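Local atomic coordinates of periplasmic binding protein/LacI transcriptional regulator (PDB entry 5OCP), a protein that binds L-arabinofuranose in the periplasm, in both anomeric forms, and probably delivers it to an ABC transporter for uptake. Residues Asn44-Val49 against Thr68-Val73; Val85-Asn90 against Thr101-Asp106; Ser97-Arg102 against Gln265-Ser270. All coordinates share one frame; numbering follows the deposited sequence.

Interactions 2 and 3 share strand 101-104 and join it to its two neighbours, 84-87 and 268-270, in one parallel sheet; their centres lie about 8 Å apart. Interaction 2 is core, with ladder bonds, aliphatic packing and an arginine fastened to the loop that helps hold the sugar. Interaction 3 lies at the surface, where the outermost strand begins, and relies on a hydroxyl, an ammonium group and a water as much as on the ladder. Interaction 1, also mostly buried, packs helix 42-54 against the start of helix 71-79 mainly through apolar side chains, with one buried amide at a tryptophan edge. It meets interaction 3 where K71 CG lies 4.3 Å from L98 CD1, and does not touch interaction 2.

Interaction 1: residues Asn44-Val49 against Thr68-Val73; sequences NQIKAV and TGWKPV
In this periplasmic binding protein fold, helix 42-54 packs on helix 71-79 and the turn leading into it, and the first contact is Q45 against the indole of W70. The Q45 amide stands at right angles to the ring plane and meets it at the edge, its OE1 3.6 Å from W70 CH2. That oxygen accepts from the backbone N of V65, while NE2 donates to A63 O and S6 OG, so a buried amide is fully engaged and its rotation fixed. W70 NE1 is likewise satisfied by V66 O, which leaves the far hydrocarbon edge of the indole for packing.

I46 reaches out with both branches. CG1 lies 4.1 Å from W70 CZ3, its terminal CD1 carries on to G69 O at 4.0 Å, and CG2 rests 4.1 Å from V73 CB. G69 has a positive phi of 92°, a backbone shape that suits a residue without a side chain. One turn on from Q45, V49 CG1 and V73 CG2 make the tightest apolar touch, 3.6 Å apart; each of these methyls is anti to its own backbone nitrogen (chi1 176° for V49), which sends it into the gap between the helices. Branched aliphatics fill this seam without needing polar partners. V49 from the helix and W70 from the turn also rest on I62 of strand 59-62, an arrangement typical of an alpha/beta sandwich with helices flanking a parallel sheet.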
loop_
_atom_site.group_PDB
_atom_site.type_symbol
_atom_site.label_atom_id
_atom_site.label_comp_id
_atom_site.label_asym_id
_atom_site.label_seq_id
_atom_site.Cartn_x
_atom_site.Cartn_y
_atom_site.Cartn_z
ATOM N N ASN A 44 -2.765 -14.318 -12.946
ATOM C CA ASN A 44 -4.196 -14.419 -12.537
ATOM C C ASN A 44 -4.980 -13.129 -12.739
ATOM O O ASN A 44 -6.180 -13.145 -13.070
ATOM C CB ASN A 44 -4.290 -14.913 -11.124
ATOM C CG ASN A 44 -3.788 -16.338 -10.949
ATOM O OD1 ASN A 44 -3.854 -17.136 -11.903
ATOM N ND2 ASN A 44 -3.420 -16.710 -9.711
ATOM N N GLN A 45 -4.291 -11.983 -12.581
ATOM C CA GLN A 45 -4.952 -10.743 -12.925
ATOM C C GLN A 45 -5.294 -10.662 -14.362
ATOM O O GLN A 45 -6.400 -10.262 -14.727
ATOM C CB GLN A 45 -4.121 -9.504 -12.542
ATOM C CG GLN A 45 -3.764 -9.434 -11.084
ATOM C CD GLN A 45 -3.296 -8.077 -10.601
ATOM O OE1 GLN A 45 -2.107 -7.835 -10.544
ATOM N NE2 GLN A 45 -4.238 -7.207 -10.265
ATOM N N ILE A 46 -4.356 -11.045 -15.213
ATOM C CA ILE A 46 -4.624 -11.000 -16.647
ATOM C C ILE A 46 -5.790 -11.913 -17.066
ATOM O O ILE A 46 -6.685 -11.554 -17.849
ATOM C CB ILE A 46 -3.327 -11.281 -17.447
ATOM C CG1 ILE A 46 -2.322 -10.133 -17.193
ATOM C CG2 ILE A 46 -3.671 -11.314 -18.947
ATOM C CD1 ILE A 46 -0.942 -10.486 -17.677
ATOM N N LYS A 47 -5.836 -13.084 -16.452
ATOM C CA LYS A 47 -6.963 -13.956 -16.648
ATOM C C LYS A 47 -8.312 -13.399 -16.231
ATOM O O LYS A 47 -9.305 -13.518 -16.948
ATOM C CB LYS A 47 -6.684 -15.295 -15.974
ATOM C CG LYS A 47 -5.608 -16.110 -16.685
ATOM C CD LYS A 47 -5.530 -17.515 -16.104
ATOM C CE LYS A 47 -4.654 -18.405 -17.042
ATOM N NZ LYS A 47 -3.222 -18.107 -16.770
ATOM N N ALA A 48 -8.365 -12.785 -15.049
ATOM C CA ALA A 48 -9.570 -12.123 -14.571
ATOM C C ALA A 48 -10.027 -11.038 -15.521
ATOM O O ALA A 48 -11.177 -10.968 -15.874
ATOM C CB ALA A 48 -9.324 -11.512 -13.192
ATOM N N VAL A 49 -9.090 -10.196 -15.954
ATOM C CA VAL A 49 -9.399 -9.124 -16.881
ATOM C C VAL A 49 -9.954 -9.656 -18.213
ATOM O O VAL A 49 -10.973 -9.132 -18.723
ATOM C CB VAL A 49 -8.217 -8.185 -17.100
ATOM C CG1 VAL A 49 -8.557 -7.175 -18.127
ATOM C CG2 VAL A 49 -7.814 -7.486 -15.823
ATOM N N THR A 68 5.001 -3.943 -15.188
ATOM C CA THR A 68 5.242 -4.402 -16.541
ATOM C C THR A 68 4.188 -5.391 -16.996
ATOM O O THR A 68 3.562 -6.031 -16.155
ATOM C CB THR A 68 6.608 -5.128 -16.548
ATOM O OG1 THR A 68 6.670 -6.101 -15.488
ATOM C CG2 THR A 68 7.680 -4.111 -16.224
ATOM N N GLY A 69 4.036 -5.568 -18.314
ATOM C CA GLY A 69 3.353 -6.739 -18.884
ATOM C C GLY A 69 1.882 -6.564 -19.124
ATOM O O GLY A 69 1.164 -7.545 -19.368
ATOM N N TRP A 70 1.398 -5.341 -19.023
ATOM C CA TRP A 70 -0.022 -5.061 -19.154
ATOM C C TRP A 70 -0.518 -4.709 -20.551
ATOM O O TRP A 70 -1.745 -4.681 -20.791
ATOM C CB TRP A 70 -0.481 -3.944 -18.196
ATOM C CG TRP A 70 -0.258 -4.368 -16.749
ATOM C CD1 TRP A 70 0.780 -4.036 -15.980
ATOM C CD2 TRP A 70 -1.116 -5.213 -15.960
ATOM N NE1 TRP A 70 0.640 -4.587 -14.716
ATOM C CE2 TRP A 70 -0.527 -5.319 -14.690
ATOM C CE3 TRP A 70 -2.340 -5.844 -16.192
ATOM C CZ2 TRP A 70 -1.095 -6.078 -13.668
ATOM C CZ3 TRP A 70 -2.893 -6.572 -15.174
ATOM C CH2 TRP A 70 -2.280 -6.661 -13.911
ATOM N N LYS A 71 0.367 -4.331 -21.448
ATOM C CA LYS A 71 -0.102 -3.769 -22.710
ATOM C C LYS A 71 -1.047 -4.631 -23.555
ATOM O O LYS A 71 -2.119 -4.173 -24.035
ATOM C CB LYS A 71 1.126 -3.348 -23.574
ATOM C CG LYS A 71 0.729 -2.648 -24.875
ATOM C CD LYS A 71 1.810 -1.763 -25.499
ATOM C CE LYS A 71 3.125 -2.515 -25.715
ATOM N NZ LYS A 71 3.889 -2.032 -26.919
ATOM N N PRO A 72 -0.725 -5.912 -23.677
ATOM C CA PRO A 72 -1.637 -6.773 -24.481
ATOM C C PRO A 72 -3.056 -6.789 -23.960
ATOM O O PRO A 72 -4.001 -6.569 -24.747
ATOM C CB PRO A 72 -0.987 -8.138 -24.418
ATOM C CG PRO A 72 0.434 -7.877 -24.133
ATOM C CD PRO A 72 0.459 -6.636 -23.243
ATOM N N VAL A 73 -3.229 -7.023 -22.622
ATOM C CA VAL A 73 -4.592 -7.054 -22.086
ATOM C C VAL A 73 -5.277 -5.712 -22.146
ATOM O O VAL A 73 -6.471 -5.648 -22.403
ATOM C CB VAL A 73 -4.674 -7.788 -20.704
ATOM C CG1 VAL A 73 -4.187 -6.907 -19.517
ATOM C CG2 VAL A 73 -6.058 -8.331 -20.500
#

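Interaction 2: residues Val85-Asn90 against Thr101-Asp106; sequences VIVDRN and TRIASD. With AHR (alpha-L-arabinofuranose), chain I; FUB (beta-L-arabinofuranose), chain J.
I86 uses both its N and its O toward strand 101-104: the N donates to T101 O at 2.9 Å, and the O accepts from I103 N at the same distance. D88 N then donates to I103 O at 3.1 Å, completing a parallel ladder whose strand axes diverge by only 20°. On the face that carries V85, V87, T101 and I103 the packing is close and largely aliphatic, T101 adding its CG2 methyl beside V85. V85 CG1 sits 4.1 Å from I103 CG1, while V87 CG1 approaches I103 CB. Helix 248-259 lies over this face, so beta-branched side chains suit it, being compatible with extended backbone and dry surroundings.

The sugar sits at the C-terminal ends of the parallel strands, in the cleft between the two lobes of a periplasmic binding protein, where the chain leaves 84-87 into D88 and R89. R89 is extended from CG to NE and offers the arabinofuranose two N-H groups in a fork: NE to O5 at 3.0 Å and NH2 to O4 at 2.9 Å, both nearly straight and alike for the two anomers. D88 OD1 lies 2.6 Å from O5, and R15 pairs with D88 OD2.

On the face of I86 and R102 the contact is more open and more polar, R102 and N90 being only partly buried. R102, its CG anti to the backbone N (chi1 167°), stretches along the loop, and its NE donates to R89 O at 2.8 Å, from above the carbonyl plane. NH2 adds a weak bond to D88 O, a carbonyl that also accepts a hydrogen bond from a water, which in turn accepts from S105 N. The guanidinium is sandwiched between A104 CB and N90 CB, with the N90 amide stacked 27° from parallel. N90 turns its OD1 to a glycerol, probably from the crystallisation liquor.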
loop_
_atom_site.group_PDB
_atom_site.type_symbol
_atom_site.label_atom_id
_atom_site.label_comp_id
_atom_site.label_asym_id
_atom_site.label_seq_id
_atom_site.Cartn_x
_atom_site.Cartn_y
_atom_site.Cartn_z
ATOM N N VAL A 85 -9.784 1.643 -15.298
ATOM C CA VAL A 85 -9.219 2.557 -14.321
ATOM C C VAL A 85 -8.149 1.787 -13.549
ATOM O O VAL A 85 -8.368 0.628 -13.127
ATOM C CB VAL A 85 -10.262 3.015 -13.391
ATOM C CG1 VAL A 85 -9.635 3.910 -12.307
ATOM C CG2 VAL A 85 -11.343 3.782 -14.166
ATOM N N ILE A 86 -6.980 2.418 -13.404
ATOM C CA ILE A 86 -5.940 1.833 -12.604
ATOM C C ILE A 86 -6.049 2.410 -11.235
ATOM O O ILE A 86 -6.274 3.614 -11.076
ATOM C CB ILE A 86 -4.558 2.208 -13.206
ATOM C CG1 ILE A 86 -4.429 1.815 -14.670
ATOM C CG2 ILE A 86 -3.408 1.626 -12.388
ATOM C CD1 ILE A 86 -4.627 0.319 -14.924
ATOM N N VAL A 87 -5.871 1.591 -10.181
ATOM C CA VAL A 87 -5.910 2.045 -8.816
ATOM C C VAL A 87 -4.694 1.489 -8.034
ATOM O O VAL A 87 -4.173 0.434 -8.335
ATOM C CB VAL A 87 -7.163 1.633 -8.058
ATOM C CG1 VAL A 87 -8.376 2.325 -8.692
ATOM C CG2 VAL A 87 -7.357 0.127 -8.043
ATOM N N ASP A 88 -4.274 2.271 -7.070
ATOM C CA ASP A 88 -3.284 1.852 -6.063
ATOM C C ASP A 88 -1.922 1.905 -6.696
ATOM O O ASP A 88 -1.317 3.001 -6.720
ATOM C CB ASP A 88 -3.732 0.542 -5.382
ATOM C CG ASP A 88 -2.581 -0.164 -4.631
ATOM O OD1 ASP A 88 -1.652 0.547 -4.140
ATOM O OD2 ASP A 88 -2.556 -1.440 -4.583
ATOM N N ARG A 89 -1.427 0.823 -7.270
ATOM C CA ARG A 89 -0.125 0.824 -7.928
ATOM C C ARG A 89 -0.241 1.357 -9.358
ATOM O O ARG A 89 -1.292 1.940 -9.749
ATOM C CB ARG A 89 0.551 -0.540 -7.830
ATOM C CG ARG A 89 0.675 -1.001 -6.389
ATOM C CD ARG A 89 1.298 -2.389 -6.291
ATOM N NE ARG A 89 1.339 -2.825 -4.859
ATOM C CZ ARG A 89 1.666 -4.069 -4.485
ATOM N NH1 ARG A 89 1.948 -5.017 -5.362
ATOM N NH2 ARG A 89 1.595 -4.414 -3.186
ATOM N N ASN A 90 0.865 1.287 -10.057
ATOM C CA ASN A 90 0.902 1.875 -11.411
ATOM C C ASN A 90 1.260 0.810 -12.426
ATOM O O ASN A 90 1.816 -0.251 -12.152
ATOM C CB ASN A 90 1.919 3.033 -11.510
ATOM C CG ASN A 90 1.629 4.023 -12.648
ATOM O OD1 ASN A 90 0.573 3.986 -13.270
ATOM N ND2 ASN A 90 2.623 4.844 -12.971
ATOM N N THR A 101 -8.088 6.508 -16.382
ATOM C CA THR A 101 -7.382 7.300 -15.381
ATOM C C THR A 101 -6.831 6.430 -14.257
ATOM O O THR A 101 -7.133 5.239 -14.172
ATOM C CB THR A 101 -8.294 8.384 -14.775
ATOM O OG1 THR A 101 -7.510 9.282 -13.980
ATOM C CG2 THR A 101 -9.370 7.751 -13.907
ATOM N N ARG A 102 -6.018 7.035 -13.395
ATOM C CA ARG A 102 -5.421 6.322 -12.272
ATOM C C ARG A 102 -5.716 7.032 -10.955
ATOM O O ARG A 102 -5.477 8.231 -10.818
ATOM C CB ARG A 102 -3.910 6.184 -12.469
ATOM C CG ARG A 102 -3.161 5.742 -11.222
ATOM C CD ARG A 102 -1.763 5.249 -11.564
ATOM N NE ARG A 102 -1.087 4.676 -10.404
ATOM C CZ ARG A 102 -0.167 5.313 -9.687
ATOM N NH1 ARG A 102 0.190 6.549 -10.009
ATOM N NH2 ARG A 102 0.397 4.715 -8.646
ATOM N N ILE A 103 -6.236 6.282 -9.989
ATOM C CA ILE A 103 -6.566 6.833 -8.685
ATOM C C ILE A 103 -5.519 6.295 -7.727
ATOM O O ILE A 103 -5.411 5.105 -7.582
ATOM C CB ILE A 103 -7.927 6.402 -8.191
ATOM C CG1 ILE A 103 -9.013 6.593 -9.247
ATOM C CG2 ILE A 103 -8.235 7.094 -6.869
ATOM C CD1 ILE A 103 -9.048 7.969 -9.940
ATOM N N ALA A 104 -4.682 7.165 -7.134
ATOM C CA ALA A 104 -3.591 6.662 -6.346
ATOM C C ALA A 104 -3.147 7.716 -5.321
ATOM O O ALA A 104 -3.374 8.903 -5.520
ATOM C CB ALA A 104 -2.445 6.234 -7.228
ATOM N N SER A 105 -2.464 7.281 -4.284
ATOM C CA SER A 105 -1.664 8.200 -3.482
ATOM C C SER A 105 -0.317 8.398 -4.144
ATOM O O SER A 105 0.041 7.729 -5.149
ATOM C CB SER A 105 -1.477 7.644 -2.055
ATOM O OG SER A 105 -0.716 6.427 -2.203
ATOM N N ASP A 106 0.408 9.406 -3.667
ATOM C CA ASP A 106 1.764 9.677 -4.118
ATOM C C ASP A 106 2.741 8.927 -3.159
ATOM O O ASP A 106 3.083 9.383 -2.075
ATOM C CB ASP A 106 2.056 11.165 -4.166
ATOM C CG ASP A 106 3.482 11.475 -4.679
ATOM O OD1 ASP A 106 4.379 10.593 -4.692
ATOM O OD2 ASP A 106 3.727 12.684 -4.950
HETATM O O5 AHR I . 0.136 -0.861 -2.940
HETATM C C5 AHR I . -0.091 -0.565 -1.597
HETATM C C4 AHR I . 0.760 -1.455 -0.709
HETATM O O4 AHR I . 0.566 -2.815 -1.016
HETATM C C3 AHR I . 0.437 -1.251 0.784
HETATM O O3 AHR I . 1.172 -0.168 1.254
HETATM C C2 AHR I . 0.827 -2.620 1.313
HETATM O O2 AHR I . 0.283 -2.978 2.550
HETATM C C1 AHR I . 0.245 -3.488 0.211
HETATM O O1 AHR I . 0.848 -4.679 0.233
HETATM O O5 FUB J . 0.136 -0.861 -2.939
HETATM C C5 FUB J . -0.091 -0.572 -1.594
HETATM C C4 FUB J . 0.758 -1.467 -0.706
HETATM O O4 FUB J . 0.584 -2.828 -1.017
HETATM C C3 FUB J . 0.434 -1.271 0.783
HETATM O O3 FUB J . 1.158 -0.175 1.248
HETATM C C2 FUB J . 0.891 -2.616 1.336
HETATM O O2 FUB J . 0.290 -2.978 2.558
HETATM C C1 FUB J . 0.674 -3.606 0.192
HETATM O O1 FUB J . -0.535 -4.160 0.371
HETATM O O HOH W 1 -1.799 4.428 -4.216
#

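Interaction 3: residues Ser97-Arg102 against Gln265-Ser270; sequences SLFLTR and QAKLIS
A266 O is gripped by two donors, T101 OG1 at 2.7 Å and, within its own segment, Q265 NE2 at 3.0 Å. The amide comes in on a lone pair and in the carbonyl plane, whereas the hydroxyl is tilted 21° from that plane. Threonine suits the spot, since its OG1 can donate while its methyl stays with the buried side. K267 bends at chi2 (-72°) and brings NZ to F99 O at 2.7 Å, nearly in line with the C=O; the same ammonium binds D96 O and a water that also donates to L100 O. Its CD passes 4.0 Å from F99 CE1. With K267 cut back to an alanine, F99 O and D96 O would probably lose their shared ammonium donor, and the water on L100 O would be less firmly placed.

Beyond the loops, I269 N donates to R102 O at 2.9 Å in a straight bond, and R102 N reaches K267 O in a more bent one, from above the carbonyl plane. L268 lies alongside R102, its CD1 3.7 Å from NH1. This parallel beta bridge, R102 with L268, adds 268-270 beside 101-104 as the last strand of the sheet, with helix 248-259 touching L100, T101 and Q265, and strand 84-87 packing against L100 and R102.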
loop_
_atom_site.group_PDB
_atom_site.type_symbol
_atom_site.label_atom_id
_atom_site.label_comp_id
_atom_site.label_asym_id
_atom_site.label_seq_id
_atom_site.Cartn_x
_atom_site.Cartn_y
_atom_site.Cartn_z
ATOM N N SER A 97 -3.815 6.340 -23.675
ATOM C CA SER A 97 -5.146 6.102 -24.092
ATOM C C SER A 97 -5.536 4.674 -23.737
ATOM O O SER A 97 -6.657 4.329 -23.898
ATOM C CB SER A 97 -5.325 6.322 -25.577
ATOM O OG SER A 97 -4.699 5.329 -26.294
ATOM N N LEU A 98 -4.599 3.867 -23.261
ATOM C CA LEU A 98 -4.949 2.485 -22.822
ATOM C C LEU A 98 -5.669 2.390 -21.437
ATOM O O LEU A 98 -6.046 1.274 -21.021
ATOM C CB LEU A 98 -3.742 1.628 -22.878
ATOM C CG LEU A 98 -3.190 1.280 -24.242
ATOM C CD1 LEU A 98 -1.834 0.680 -24.034
ATOM C CD2 LEU A 98 -4.092 0.332 -24.997
ATOM N N PHE A 99 -5.865 3.534 -20.755
ATOM C CA PHE A 99 -6.624 3.600 -19.558
ATOM C C PHE A 99 -7.365 4.960 -19.470
ATOM O O PHE A 99 -6.983 5.972 -20.122
ATOM C CB PHE A 99 -5.714 3.270 -18.351
ATOM C CG PHE A 99 -4.665 4.295 -18.091
ATOM C CD1 PHE A 99 -4.943 5.390 -17.269
ATOM C CD2 PHE A 99 -3.408 4.155 -18.668
ATOM C CE1 PHE A 99 -3.976 6.341 -17.057
ATOM C CE2 PHE A 99 -2.446 5.129 -18.516
ATOM C CZ PHE A 99 -2.747 6.241 -17.691
ATOM N N LEU A 100 -8.418 4.982 -18.719
ATOM C CA LEU A 100 -9.224 6.116 -18.509
ATOM C C LEU A 100 -8.491 7.044 -17.529
ATOM O O LEU A 100 -8.304 8.193 -17.816
ATOM C CB LEU A 100 -10.597 5.693 -17.997
ATOM C CG LEU A 100 -11.562 6.753 -17.582
ATOM C CD1 LEU A 100 -11.858 7.793 -18.702
ATOM C CD2 LEU A 100 -12.852 6.237 -17.067
ATOM N N THR A 101 -8.088 6.508 -16.382
ATOM C CA THR A 101 -7.382 7.300 -15.381
ATOM C C THR A 101 -6.831 6.430 -14.257
ATOM O O THR A 101 -7.133 5.239 -14.172
ATOM C CB THR A 101 -8.294 8.384 -14.775
ATOM O OG1 THR A 101 -7.510 9.282 -13.980
ATOM C CG2 THR A 101 -9.370 7.751 -13.907
ATOM N N ARG A 102 -6.018 7.035 -13.395
ATOM C CA ARG A 102 -5.421 6.322 -12.272
ATOM C C ARG A 102 -5.716 7.032 -10.955
ATOM O O ARG A 102 -5.477 8.231 -10.818
ATOM C CB ARG A 102 -3.910 6.184 -12.469
ATOM C CG ARG A 102 -3.161 5.742 -11.222
ATOM C CD ARG A 102 -1.763 5.249 -11.564
ATOM N NE ARG A 102 -1.087 4.676 -10.404
ATOM C CZ ARG A 102 -0.167 5.313 -9.687
ATOM N NH1 ARG A 102 0.190 6.549 -10.009
ATOM N NH2 ARG A 102 0.397 4.715 -8.646
ATOM N N GLN A 265 -11.041 14.246 -18.803
ATOM C CA GLN A 265 -10.642 13.401 -17.665
ATOM C C GLN A 265 -9.130 13.339 -17.502
ATOM O O GLN A 265 -8.432 12.827 -18.355
ATOM C CB GLN A 265 -11.146 11.975 -17.860
ATOM C CG GLN A 265 -10.755 11.020 -16.761
ATOM C CD GLN A 265 -11.370 11.335 -15.421
ATOM O OE1 GLN A 265 -12.605 11.339 -15.255
ATOM N NE2 GLN A 265 -10.504 11.562 -14.410
ATOM N N ALA A 266 -8.649 13.832 -16.375
ATOM C CA ALA A 266 -7.240 13.727 -16.069
ATOM C C ALA A 266 -6.832 12.285 -15.908
ATOM O O ALA A 266 -7.635 11.495 -15.439
ATOM C CB ALA A 266 -6.924 14.474 -14.802
ATOM N N LYS A 267 -5.569 12.013 -16.193
ATOM C CA LYS A 267 -4.999 10.677 -16.214
ATOM C C LYS A 267 -4.527 10.223 -14.854
ATOM O O LYS A 267 -4.361 9.020 -14.634
ATOM C CB LYS A 267 -3.852 10.551 -17.214
ATOM C CG LYS A 267 -4.350 10.763 -18.641
ATOM C CD LYS A 267 -5.163 9.580 -19.069
ATOM C CE LYS A 267 -5.445 9.606 -20.566
ATOM N NZ LYS A 267 -6.362 8.487 -20.976
ATOM N N LEU A 268 -4.353 11.148 -13.940
ATOM C CA LEU A 268 -4.038 10.816 -12.511
ATOM C C LEU A 268 -4.746 11.703 -11.579
ATOM O O LEU A 268 -4.685 12.939 -11.762
ATOM C CB LEU A 268 -2.489 10.971 -12.286
ATOM C CG LEU A 268 -1.979 10.758 -10.861
ATOM C CD1 LEU A 268 -2.257 9.319 -10.407
ATOM C CD2 LEU A 268 -0.468 11.036 -10.805
ATOM N N ILE A 269 -5.455 11.132 -10.566
ATOM C CA ILE A 269 -6.186 11.848 -9.561
ATOM C C ILE A 269 -5.549 11.297 -8.238
ATOM O O ILE A 269 -5.558 10.064 -7.988
ATOM C CB ILE A 269 -7.658 11.440 -9.569
ATOM C CG1 ILE A 269 -8.333 11.715 -10.925
ATOM C CG2 ILE A 269 -8.351 12.055 -8.422
ATOM C CD1 ILE A 269 -8.251 13.122 -11.300
ATOM N N SER A 270 -4.946 12.164 -7.446
ATOM C CA SER A 270 -4.154 11.691 -6.346
ATOM C C SER A 270 -4.320 12.530 -5.095
ATOM O O SER A 270 -4.306 13.742 -5.172
ATOM C CB SER A 270 -2.711 11.679 -6.819
ATOM O OG SER A 270 -1.797 11.237 -5.806
HETATM O O HOH W 2 -8.838 9.842 -19.790
#